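Local coordinates for protein prephenate dehydratase (Arthrobacter aurescens, PDB 3MWB) that probably catalyses the decarboxylation and dehydration of prephenate to phenylpyruvate in L-phenylalanine biosynthesis, and is bound here to L-phenylalanine, at residues 59-67 with 110-118; 89-97 with 152-161. All coordinates share one frame; numbering follows the deposited sequence.

Contact 1 of 2, residues 59-67 with 110-118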
ATOM      1  N   ILE A  59       2.662  31.678   2.833  1.00 24.15           N
ATOM      2  CA  ILE A  59       2.699  30.311   2.313  1.00 24.18           C
ATOM      3  C   ILE A  59       1.341  29.784   1.875  1.00 25.84           C
ATOM      4  O   ILE A  59       1.278  28.765   1.195  1.00 26.61           O
ATOM      5  CB  ILE A  59       3.384  29.307   3.294  1.00 24.87           C
ATOM      6  CG1 ILE A  59       3.732  28.008   2.528  1.00 26.44           C
ATOM      7  CG2 ILE A  59       2.505  29.091   4.546  1.00 24.22           C
ATOM      8  CD1 ILE A  59       4.671  27.013   3.198  1.00 27.75           C
ATOM      9  N   GLU A  60       0.262  30.468   2.260  1.00 26.89           N
ATOM     10  CA  GLU A  60      -1.084  30.134   1.776  1.00 28.97           C
ATOM     11  C   GLU A  60      -2.027  31.350   1.837  1.00 29.25           C
ATOM     12  O   GLU A  60      -2.068  32.063   2.840  1.00 28.18           O
ATOM     13  CB  GLU A  60      -1.676  28.944   2.557  1.00 30.93           C
ATOM     14  CG  GLU A  60      -3.072  28.497   2.106  1.00 36.28           C
ATOM     15  CD  GLU A  60      -3.096  27.457   0.961  1.00 42.46           C
ATOM     16  OE1 GLU A  60      -2.022  26.949   0.561  1.00 45.07           O
ATOM     17  OE2 GLU A  60      -4.212  27.126   0.465  1.00 46.54           O
ATOM     18  N   ASN A  61      -2.764  31.568   0.747  1.00 30.55           N
ATOM     19  CA  ASN A  61      -3.865  32.534   0.688  1.00 31.92           C
ATOM     20  C   ASN A  61      -3.402  33.965   0.903  1.00 29.60           C
ATOM     21  O   ASN A  61      -3.990  34.698   1.708  1.00 28.61           O
ATOM     22  CB  ASN A  61      -4.966  32.193   1.711  1.00 34.63           C
ATOM     23  CG  ASN A  61      -5.662  30.869   1.427  1.00 39.94           C
ATOM     24  OD1 ASN A  61      -5.595  30.340   0.315  1.00 45.77           O
ATOM     25  ND2 ASN A  61      -6.342  30.322   2.444  1.00 44.86           N
ATOM     26  N   SER A  62      -2.345  34.346   0.179  1.00 27.84           N
ATOM     27  CA  SER A  62      -1.725  35.657   0.289  1.00 25.95           C
ATOM     28  C   SER A  62      -2.467  36.673  -0.578  1.00 27.04           C
ATOM     29  O   SER A  62      -2.661  36.472  -1.789  1.00 27.13           O
ATOM     30  CB  SER A  62      -0.265  35.598  -0.145  1.00 24.78           C
ATOM     31  OG  SER A  62       0.292  36.900  -0.173  1.00 24.11           O
ATOM     32  N   VAL A  63      -2.863  37.774   0.055  1.00 26.38           N
ATOM     33  CA  VAL A  63      -3.576  38.848  -0.617  1.00 27.97           C
ATOM     34  C   VAL A  63      -2.624  39.604  -1.545  1.00 27.79           C
ATOM     35  O   VAL A  63      -3.064  40.331  -2.430  1.00 28.58           O
ATOM     36  CB  VAL A  63      -4.202  39.796   0.429  1.00 27.53           C
ATOM     37  CG1 VAL A  63      -4.557  41.127  -0.179  1.00 30.83           C
ATOM     38  CG2 VAL A  63      -5.412  39.148   1.024  1.00 30.57           C
ATOM     39  N   GLU A  64      -1.326  39.392  -1.330  1.00 26.25           N
ATOM     40  CA  GLU A  64      -0.272  40.159  -1.977  1.00 27.32           C
ATOM     41  C   GLU A  64       0.504  39.320  -2.991  1.00 27.60           C
ATOM     42  O   GLU A  64       1.435  39.812  -3.626  1.00 29.05           O
ATOM     43  CB  GLU A  64       0.710  40.674  -0.911  1.00 25.41           C
ATOM     44  CG  GLU A  64       0.076  41.452   0.260  1.00 27.02           C
ATOM     45  CD  GLU A  64      -0.508  42.832  -0.114  1.00 28.52           C
ATOM     46  OE1 GLU A  64      -0.469  43.254  -1.297  1.00 27.14           O
ATOM     47  OE2 GLU A  64      -1.025  43.510   0.809  1.00 29.28           O
ATOM     48  N   GLY A  65       0.130  38.054  -3.136  1.00 28.16           N
ATOM     49  CA  GLY A  65       0.945  37.112  -3.901  1.00 28.17           C
ATOM     50  C   GLY A  65       2.123  36.610  -3.072  1.00 26.79           C
ATOM     51  O   GLY A  65       2.122  36.690  -1.840  1.00 24.95           O
ATOM     52  N   GLY A  66       3.123  36.059  -3.746  1.00 26.58           N
ATOM     53  CA  GLY A  66       4.284  35.509  -3.051  1.00 25.76           C
ATOM     54  C   GLY A  66       4.276  34.025  -2.685  1.00 25.71           C
ATOM     55  O   GLY A  66       5.328  33.486  -2.365  1.00 25.62           O
ATOM     56  N   VAL A  67       3.123  33.357  -2.730  1.00 26.63           N
ATOM     57  CA  VAL A  67       3.032  31.952  -2.255  1.00 26.48           C
ATOM     58  C   VAL A  67       3.882  30.926  -3.040  1.00 26.42           C
ATOM     59  O   VAL A  67       4.677  30.203  -2.447  1.00 24.84           O
ATOM     60  CB  VAL A  67       1.554  31.485  -2.083  1.00 28.22           C
ATOM     61  CG1 VAL A  67       1.432  29.961  -2.088  1.00 29.72           C
ATOM     62  CG2 VAL A  67       0.966  32.076  -0.802  1.00 26.00           C
ATOM     63  N   THR A 110      -6.006  47.862  -6.592  1.00 28.84           N
ATOM     64  CA  THR A 110      -5.585  46.908  -5.579  1.00 27.49           C
ATOM     65  C   THR A 110      -4.904  45.727  -6.250  1.00 28.18           C
ATOM     66  O   THR A 110      -4.890  45.620  -7.488  1.00 29.41           O
ATOM     67  CB  THR A 110      -6.767  46.405  -4.701  1.00 27.00           C
ATOM     68  OG1 THR A 110      -6.254  45.673  -3.587  1.00 25.04           O
ATOM     69  CG2 THR A 110      -7.733  45.536  -5.499  1.00 26.41           C
ATOM     70  N   HIS A 111      -4.341  44.840  -5.437  1.00 27.52           N
ATOM     71  CA  HIS A 111      -3.830  43.585  -5.945  1.00 27.19           C
ATOM     72  C   HIS A 111      -5.023  42.755  -6.390  1.00 27.54           C
ATOM     73  O   HIS A 111      -6.040  42.758  -5.709  1.00 27.49           O
ATOM     74  CB  HIS A 111      -3.050  42.830  -4.871  1.00 26.29           C
ATOM     75  CG  HIS A 111      -2.336  41.629  -5.410  1.00 26.86           C
ATOM     76  ND1 HIS A 111      -0.970  41.599  -5.619  1.00 28.30           N
ATOM     77  CD2 HIS A 111      -2.809  40.436  -5.839  1.00 25.07           C
ATOM     78  CE1 HIS A 111      -0.633  40.424  -6.129  1.00 27.41           C
ATOM     79  NE2 HIS A 111      -1.734  39.702  -6.274  1.00 27.42           N
ATOM     80  N   GLY A 112      -4.890  42.047  -7.517  1.00 28.30           N
ATOM     81  CA  GLY A 112      -5.951  41.158  -8.040  1.00 29.02           C
ATOM     82  C   GLY A 112      -6.545  40.178  -7.038  1.00 28.43           C
ATOM     83  O   GLY A 112      -7.740  39.852  -7.100  1.00 30.48           O
ATOM     84  N   HIS A 113      -5.723  39.694  -6.115  1.00 34.19           N
ATOM     85  CA  HIS A 113      -6.182  38.780  -5.063  1.00 33.10           C
ATOM     86  C   HIS A 113      -7.161  39.451  -4.094  1.00 32.65           C
ATOM     87  O   HIS A 113      -8.113  38.824  -3.629  1.00 32.68           O
ATOM     88  CB  HIS A 113      -4.980  38.223  -4.296  1.00 32.84           C
ATOM     89  CG  HIS A 113      -4.107  37.320  -5.119  1.00 33.26           C
ATOM     90  ND1 HIS A 113      -3.135  36.516  -4.563  1.00 32.08           N
ATOM     91  CD2 HIS A 113      -4.075  37.080  -6.455  1.00 34.72           C
ATOM     92  CE1 HIS A 113      -2.535  35.829  -5.521  1.00 34.62           C
ATOM     93  NE2 HIS A 113      -3.085  36.152  -6.679  1.00 32.01           N
ATOM     94  N   ALA A 114      -6.906  40.719  -3.787  1.00 32.38           N
ATOM     95  CA  ALA A 114      -7.822  41.510  -2.966  1.00 33.06           C
ATOM     96  C   ALA A 114      -9.122  41.803  -3.730  1.00 32.93           C
ATOM     97  O   ALA A 114     -10.231  41.591  -3.213  1.00 32.95           O
ATOM     98  CB  ALA A 114      -7.157  42.798  -2.512  1.00 33.41           C
ATOM     99  N   TRP A 115      -8.975  42.271  -4.965  1.00 33.90           N
ATOM    100  CA  TRP A 115     -10.123  42.585  -5.805  1.00 35.51           C
ATOM    101  C   TRP A 115     -11.110  41.432  -5.859  1.00 35.51           C
ATOM    102  O   TRP A 115     -12.297  41.623  -5.594  1.00 36.17           O
ATOM    103  CB  TRP A 115      -9.691  42.968  -7.226  1.00 37.64           C
ATOM    104  CG  TRP A 115     -10.859  43.324  -8.102  1.00 40.23           C
ATOM    105  CD1 TRP A 115     -11.388  42.570  -9.109  1.00 43.15           C
ATOM    106  CD2 TRP A 115     -11.670  44.504  -8.014  1.00 42.86           C
ATOM    107  NE1 TRP A 115     -12.466  43.215  -9.668  1.00 46.63           N
ATOM    108  CE2 TRP A 115     -12.665  44.403  -9.014  1.00 46.23           C
ATOM    109  CE3 TRP A 115     -11.649  45.642  -7.194  1.00 42.11           C
ATOM    110  CZ2 TRP A 115     -13.630  45.398  -9.217  1.00 48.18           C
ATOM    111  CZ3 TRP A 115     -12.599  46.623  -7.395  1.00 44.09           C
ATOM    112  CH2 TRP A 115     -13.574  46.501  -8.406  1.00 47.42           C
ATOM    113  N   ALA A 116     -10.604  40.238  -6.168  1.00 35.88           N
ATOM    114  CA  ALA A 116     -11.427  39.042  -6.368  1.00 37.38           C
ATOM    115  C   ALA A 116     -12.230  38.644  -5.125  1.00 37.09           C
ATOM    116  O   ALA A 116     -13.222  37.925  -5.223  1.00 39.05           O
ATOM    117  CB  ALA A 116     -10.542  37.873  -6.824  1.00 38.39           C
ATOM    118  N   GLN A 117     -11.784  39.104  -3.958  1.00 35.34           N
ATOM    119  CA  GLN A 117     -12.454  38.787  -2.696  1.00 35.97           C
ATOM    120  C   GLN A 117     -13.363  39.890  -2.186  1.00 34.27           C
ATOM    121  O   GLN A 117     -13.937  39.734  -1.122  1.00 35.22           O
ATOM    122  CB  GLN A 117     -11.433  38.556  -1.596  1.00 36.80           C
ATOM    123  CG  GLN A 117     -10.575  37.349  -1.741  1.00 39.20           C
ATOM    124  CD  GLN A 117      -9.691  37.218  -0.543  1.00 40.78           C
ATOM    125  OE1 GLN A 117     -10.171  36.999   0.572  1.00 43.32           O
ATOM    126  NE2 GLN A 117      -8.394  37.379  -0.751  1.00 40.69           N
ATOM    127  N   CYS A 118     -13.435  41.013  -2.893  1.00 32.43           N
ATOM    128  CA  CYS A 118     -14.270  42.135  -2.472  1.00 31.41           C
ATOM    129  C   CYS A 118     -15.414  42.406  -3.437  1.00 32.15           C
ATOM    130  O   CYS A 118     -16.065  43.445  -3.358  1.00 31.66           O
ATOM    131  CB  CYS A 118     -13.425  43.398  -2.285  1.00 31.15           C
ATOM    132  SG  CYS A 118     -12.308  43.275  -0.882  1.00 30.23           S
TER
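With its CG beside the backbone N (chi1 -67°), H113 reaches across from helix 112-115 to the carbonyl of S62, while H111, whose CG lies anti to its own N (chi1 -171°), lays its ring against the next two peptides, at V63 and E64. H113 ND1 donates to S62 O at 2.8 Å, an almost straight bond (174° at the hydrogen) that meets the carbonyl nearly end-on. By lying in the ring plane the bond sets the rotation of the imidazole and helps hold it in place. V63 O sits over one face of the H111 ring, 3.3 Å from H111 CG, and also lies 3.4 Å from H113 CB. Buried between the two histidines, this oxygen has no hydrogen-bonding partner. Next, E64 O comes within 3.3 Å of H111 CE1. G65 has backbone angles that by themselves call for glycine, a CB being jammed against the carbonyl oxygen of E64; it would also crowd H111 CE1. An ST turn shapes the loop, with S62 OG accepting from E64 N at 3.2 Å. V63 splits its two methyls: CG1 packs on A114 CB at 3.9 Å, while CG2 faces Q117 NE2, which donates to H113 O from above the carbonyl plane. With an alanine for H113 the ring N-H is gone, and S62 O would probably be left with little more than the weak bond from G65 N, the loop less firmly held. The contact joins the turn after strand 54-60, in one five-stranded sheet, to the start of helix 112-115, just beyond strand 107-110 of the other. T137 of helix 137-143 closes in on V63 and A114 and bonds the E64 carboxylate, while T68 of the second subunit packs on H113.

Contact 2 of 2, residues 89-97 with 152-161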
ATOM      1  N   PRO A  89      -6.128  36.649  10.140  1.00 31.39           N
ATOM      2  CA  PRO A  89      -7.432  37.043   9.566  1.00 30.89           C
ATOM      3  C   PRO A  89      -7.313  38.247   8.616  1.00 29.70           C
ATOM      4  O   PRO A  89      -6.611  39.221   8.922  1.00 28.86           O
ATOM      5  CB  PRO A  89      -8.280  37.401  10.806  1.00 32.35           C
ATOM      6  CG  PRO A  89      -7.691  36.550  11.903  1.00 34.06           C
ATOM      7  CD  PRO A  89      -6.198  36.501  11.610  1.00 33.60           C
ATOM      8  N   ILE A  90      -7.965  38.143   7.460  1.00 28.90           N
ATOM      9  CA  ILE A  90      -7.878  39.162   6.429  1.00 27.95           C
ATOM     10  C   ILE A  90      -9.094  40.080   6.561  1.00 28.33           C
ATOM     11  O   ILE A  90     -10.232  39.614   6.559  1.00 28.06           O
ATOM     12  CB  ILE A  90      -7.840  38.537   5.010  1.00 27.46           C
ATOM     13  CG1 ILE A  90      -6.604  37.636   4.836  1.00 27.92           C
ATOM     14  CG2 ILE A  90      -7.863  39.629   3.933  1.00 27.34           C
ATOM     15  CD1 ILE A  90      -6.708  36.646   3.666  1.00 26.68           C
ATOM     16  N   THR A  91      -8.828  41.379   6.682  1.00 28.04           N
ATOM     17  CA  THR A  91      -9.853  42.401   6.739  1.00 29.90           C
ATOM     18  C   THR A  91      -9.509  43.453   5.681  1.00 29.06           C
ATOM     19  O   THR A  91      -8.375  43.928   5.632  1.00 28.82           O
ATOM     20  CB  THR A  91      -9.870  43.039   8.144  1.00 30.94           C
ATOM     21  OG1 THR A  91     -10.236  42.036   9.099  1.00 34.34           O
ATOM     22  CG2 THR A  91     -10.870  44.184   8.228  1.00 32.83           C
ATOM     23  N   PHE A  92     -10.465  43.806   4.834  1.00 28.48           N
ATOM     24  CA  PHE A  92     -10.184  44.779   3.787  1.00 28.35           C
ATOM     25  C   PHE A  92     -10.848  46.121   4.097  1.00 28.90           C
ATOM     26  O   PHE A  92     -11.993  46.164   4.530  1.00 30.36           O
ATOM     27  CB  PHE A  92     -10.683  44.290   2.435  1.00 27.78           C
ATOM     28  CG  PHE A  92      -9.929  43.124   1.879  1.00 28.60           C
ATOM     29  CD1 PHE A  92      -8.646  43.290   1.346  1.00 28.32           C
ATOM     30  CD2 PHE A  92     -10.514  41.860   1.840  1.00 28.51           C
ATOM     31  CE1 PHE A  92      -7.945  42.197   0.812  1.00 28.46           C
ATOM     32  CE2 PHE A  92      -9.816  40.761   1.285  1.00 28.89           C
ATOM     33  CZ  PHE A  92      -8.543  40.937   0.774  1.00 25.73           C
ATOM     34  N   VAL A  93     -10.128  47.212   3.859  1.00 28.76           N
ATOM     35  CA  VAL A  93     -10.706  48.540   3.924  1.00 29.16           C
ATOM     36  C   VAL A  93     -10.642  49.201   2.548  1.00 29.26           C
ATOM     37  O   VAL A  93      -9.721  48.939   1.751  1.00 28.07           O
ATOM     38  CB  VAL A  93     -10.041  49.448   4.993  1.00 30.04           C
ATOM     39  CG1 VAL A  93     -10.232  48.869   6.396  1.00 31.27           C
ATOM     40  CG2 VAL A  93      -8.577  49.672   4.701  1.00 30.95           C
ATOM     41  N   LEU A  94     -11.633  50.054   2.285  1.00 29.34           N
ATOM     42  CA  LEU A  94     -11.654  50.896   1.103  1.00 30.43           C
ATOM     43  C   LEU A  94     -11.163  52.276   1.502  1.00 31.63           C
ATOM     44  O   LEU A  94     -11.678  52.886   2.450  1.00 32.36           O
ATOM     45  CB  LEU A  94     -13.070  50.981   0.490  1.00 30.90           C
ATOM     46  CG  LEU A  94     -13.177  51.866  -0.774  1.00 32.28           C
ATOM     47  CD1 LEU A  94     -12.589  51.172  -2.002  1.00 31.71           C
ATOM     48  CD2 LEU A  94     -14.619  52.282  -1.027  1.00 32.91           C
ATOM     49  N   VAL A  95     -10.180  52.771   0.764  1.00 31.85           N
ATOM     50  CA  VAL A  95      -9.402  53.912   1.198  1.00 33.57           C
ATOM     51  C   VAL A  95      -9.364  54.981   0.093  1.00 35.07           C
ATOM     52  O   VAL A  95      -9.410  54.659  -1.096  1.00 35.05           O
ATOM     53  CB  VAL A  95      -7.987  53.419   1.685  1.00 33.43           C
ATOM     54  CG1 VAL A  95      -6.888  53.633   0.651  1.00 33.64           C
ATOM     55  CG2 VAL A  95      -7.625  54.012   3.011  1.00 33.87           C
ATOM     56  N   ALA A  96      -9.338  56.248   0.496  1.00 37.40           N
ATOM     57  CA  ALA A  96      -9.283  57.383  -0.443  1.00 39.19           C
ATOM     58  C   ALA A  96      -8.753  58.631   0.255  1.00 41.50           C
ATOM     59  O   ALA A  96      -8.663  58.667   1.485  1.00 42.16           O
ATOM     60  CB  ALA A  96     -10.658  57.650  -1.052  1.00 39.71           C
ATOM     61  N   ARG A  97      -8.387  59.649  -0.522  1.00 43.33           N
ATOM     62  CA  ARG A  97      -7.950  60.914   0.057  1.00 46.04           C
ATOM     63  C   ARG A  97      -9.143  61.597   0.742  1.00 47.24           C
ATOM     64  O   ARG A  97     -10.294  61.354   0.352  1.00 46.16           O
ATOM     65  CB  ARG A  97      -7.341  61.815  -1.025  1.00 48.11           C
ATOM     66  N   GLU A 152      -9.139  56.606  -7.842  1.00 41.71           N
ATOM     67  CA  GLU A 152      -9.661  57.462  -6.769  1.00 42.40           C
ATOM     68  C   GLU A 152      -9.814  56.741  -5.420  1.00 39.69           C
ATOM     69  O   GLU A 152      -9.993  57.382  -4.381  1.00 40.39           O
ATOM     70  CB  GLU A 152     -10.977  58.133  -7.192  1.00 44.03           C
ATOM     71  CG  GLU A 152     -10.921  58.897  -8.524  1.00 48.89           C
ATOM     72  CD  GLU A 152     -11.199  57.998  -9.726  1.00 49.49           C
ATOM     73  OE1 GLU A 152     -12.091  57.126  -9.637  1.00 49.18           O
ATOM     74  OE2 GLU A 152     -10.518  58.155 -10.757  1.00 52.28           O
ATOM     75  N   ALA A 153      -9.726  55.416  -5.442  1.00 37.35           N
ATOM     76  CA  ALA A 153      -9.780  54.607  -4.225  1.00 34.92           C
ATOM     77  C   ALA A 153      -8.823  53.413  -4.301  1.00 33.63           C
ATOM     78  O   ALA A 153      -8.397  53.015  -5.391  1.00 33.71           O
ATOM     79  CB  ALA A 153     -11.194  54.142  -3.971  1.00 34.07           C
ATOM     80  N   ALA A 154      -8.472  52.868  -3.134  1.00 32.14           N
ATOM     81  CA  ALA A 154      -7.682  51.636  -3.046  1.00 31.25           C
ATOM     82  C   ALA A 154      -8.285  50.677  -2.010  1.00 29.69           C
ATOM     83  O   ALA A 154      -9.015  51.094  -1.114  1.00 29.29           O
ATOM     84  CB  ALA A 154      -6.225  51.944  -2.718  1.00 32.26           C
ATOM     85  N   ILE A 155      -8.007  49.391  -2.180  1.00 28.92           N
ATOM     86  CA  ILE A 155      -8.411  48.377  -1.231  1.00 28.39           C
ATOM     87  C   ILE A 155      -7.138  47.823  -0.634  1.00 29.77           C
ATOM     88  O   ILE A 155      -6.252  47.345  -1.352  1.00 30.28           O
ATOM     89  CB  ILE A 155      -9.233  47.260  -1.900  1.00 28.06           C
ATOM     90  CG1 ILE A 155     -10.533  47.842  -2.469  1.00 27.81           C
ATOM     91  CG2 ILE A 155      -9.545  46.166  -0.892  1.00 26.91           C
ATOM     92  CD1 ILE A 155     -11.320  46.866  -3.336  1.00 28.61           C
ATOM     93  N   CYS A 156      -7.048  47.909   0.688  1.00 30.00           N
ATOM     94  CA  CYS A 156      -5.809  47.621   1.375  1.00 31.64           C
ATOM     95  C   CYS A 156      -6.069  47.122   2.798  1.00 32.08           C
ATOM     96  O   CYS A 156      -7.225  46.928   3.188  1.00 31.27           O
ATOM     97  CB  CYS A 156      -4.963  48.891   1.407  1.00 32.25           C
ATOM     98  SG  CYS A 156      -5.801  50.243   2.241  0.92 32.92           S
ATOM     99  N   ALA A 157      -4.987  46.940   3.552  1.00 33.85           N
ATOM    100  CA  ALA A 157      -5.031  46.540   4.965  1.00 35.34           C
ATOM    101  C   ALA A 157      -5.383  47.701   5.897  1.00 35.86           C
ATOM    102  O   ALA A 157      -5.110  48.865   5.582  1.00 36.33           O
ATOM    103  CB  ALA A 157      -3.675  45.917   5.385  1.00 37.32           C
ATOM    104  N   PRO A 158      -6.012  47.396   7.048  1.00 36.56           N
ATOM    105  CA  PRO A 158      -6.180  48.435   8.062  1.00 37.92           C
ATOM    106  C   PRO A 158      -4.846  49.056   8.502  1.00 40.01           C
ATOM    107  O   PRO A 158      -4.812  50.241   8.826  1.00 40.58           O
ATOM    108  CB  PRO A 158      -6.845  47.683   9.225  1.00 38.97           C
ATOM    109  CG  PRO A 158      -7.638  46.625   8.549  1.00 37.11           C
ATOM    110  CD  PRO A 158      -6.768  46.176   7.392  1.00 36.19           C
ATOM    111  N   LEU A 159      -3.764  48.268   8.486  1.00 41.38           N
ATOM    112  CA  LEU A 159      -2.434  48.757   8.868  1.00 44.12           C
ATOM    113  C   LEU A 159      -2.080  50.075   8.176  1.00 43.79           C
ATOM    114  O   LEU A 159      -1.805  51.072   8.845  1.00 45.49           O
ATOM    115  CB  LEU A 159      -1.335  47.708   8.599  1.00 45.72           C
ATOM    116  CG  LEU A 159       0.127  48.168   8.799  1.00 49.50           C
ATOM    117  CD1 LEU A 159       0.372  48.721  10.214  1.00 52.10           C
ATOM    118  CD2 LEU A 159       1.145  47.068   8.481  1.00 51.97           C
ATOM    119  N   ILE A 160      -2.097  50.075   6.844  1.00 41.85           N
ATOM    120  CA  ILE A 160      -1.622  51.228   6.083  1.00 42.35           C
ATOM    121  C   ILE A 160      -2.556  52.446   6.198  1.00 42.02           C
ATOM    122  O   ILE A 160      -2.097  53.604   6.145  1.00 43.33           O
ATOM    123  CB  ILE A 160      -1.246  50.854   4.613  1.00 42.08           C
ATOM    124  CG1 ILE A 160      -0.343  51.935   3.996  1.00 44.04           C
ATOM    125  CG2 ILE A 160      -2.492  50.545   3.770  1.00 37.82           C
ATOM    126  CD1 ILE A 160       0.634  51.422   2.972  1.00 46.08           C
ATOM    127  N   ALA A 161      -3.852  52.187   6.384  1.00 39.90           N
ATOM    128  CA  ALA A 161      -4.792  53.259   6.646  1.00 40.13           C
ATOM    129  C   ALA A 161      -4.457  53.937   7.979  1.00 42.96           C
ATOM    130  O   ALA A 161      -4.388  55.158   8.035  1.00 44.68           O
ATOM    131  CB  ALA A 161      -6.220  52.758   6.631  1.00 38.31           C
TER
HETATM  132  O   HOH W   1      -8.915  59.425  -3.183  1.00 49.90           O
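V93 and V95 pair with C156 and A154 as antiparallel hydrogen-bonded partners, with L94 and I155 the non-hydrogen-bonded pair between them, and the N-to-C directions of the short strands 93-96 and 153-156 make 146°. Four backbone bonds close the ladder; the straightest, V93 N to C156 O, is 3.0 Å long with 179° at the hydrogen. Beyond the last pair a water continues the link, accepting from R97 N and donating to E152 O. On one face of the sheet V93, V95, A154 and C156 interleave. C156 SG, set between its backbone N and carbonyl carbon (chi1 59°), lodges between the two valines, 3.8 Å from V93 CG2 and 3.9 Å from V95 CB. From V95, CG1 rests on A154 CB and CG2 on A161 CB at 4.1 Å, so that the first turn of the following helix closes over this face. V93 CG1 meets P158 CG, and T91 O, a buried carbonyl that finds no donor, lies 3.3 Å from P158 CD. The other face carries L94, whose CD1 bridges A153 CB (3.8 Å) and I155 CG1 (3.9 Å), while I155 CG2 comes obliquely to F92 CD1. A161 is one of the residues, with Q164 and L167, that bind magnesium in a crystal structure of this protein; no metal is bound to this chain, but the side chain of V95 lies about 4 Å from that of L167. Strand 153-156 is central in a mixed five-stranded sheet, one of the two lobes of a type 2 periplasmic-binding-protein-like domain, with 107-110 on its other side; 93-96 lies next to it and bonds strand 168-171 through L94 and A96. Helix 137-143 packs on A154 and I160, and F18 of helix 18-23 meets the F92 ring.

Contact 2 is the more deeply buried, an interior strand pair held by a regular backbone ladder and aliphatic side chains. Contact 1 is partly buried and irregular: a loop and a helix start, joined by one histidine-to-carbonyl bond, where a second subunit also comes close. F92 of contact 2 points its ring into the seam, with F92 CZ 3.6 Å from V63 CG2, and T110 OG1 probably hydrogen-bonds I155 O at 2.8 Å. Segments 110-118 and 152-161 and strand 93-96 belong to the second sheet's lobe, entered at 89-92 from strand 81-89 of the first, whereas 59-67 arrives from the first. Contact 1 therefore joins the lobes; the ladder of contact 2 lies within one.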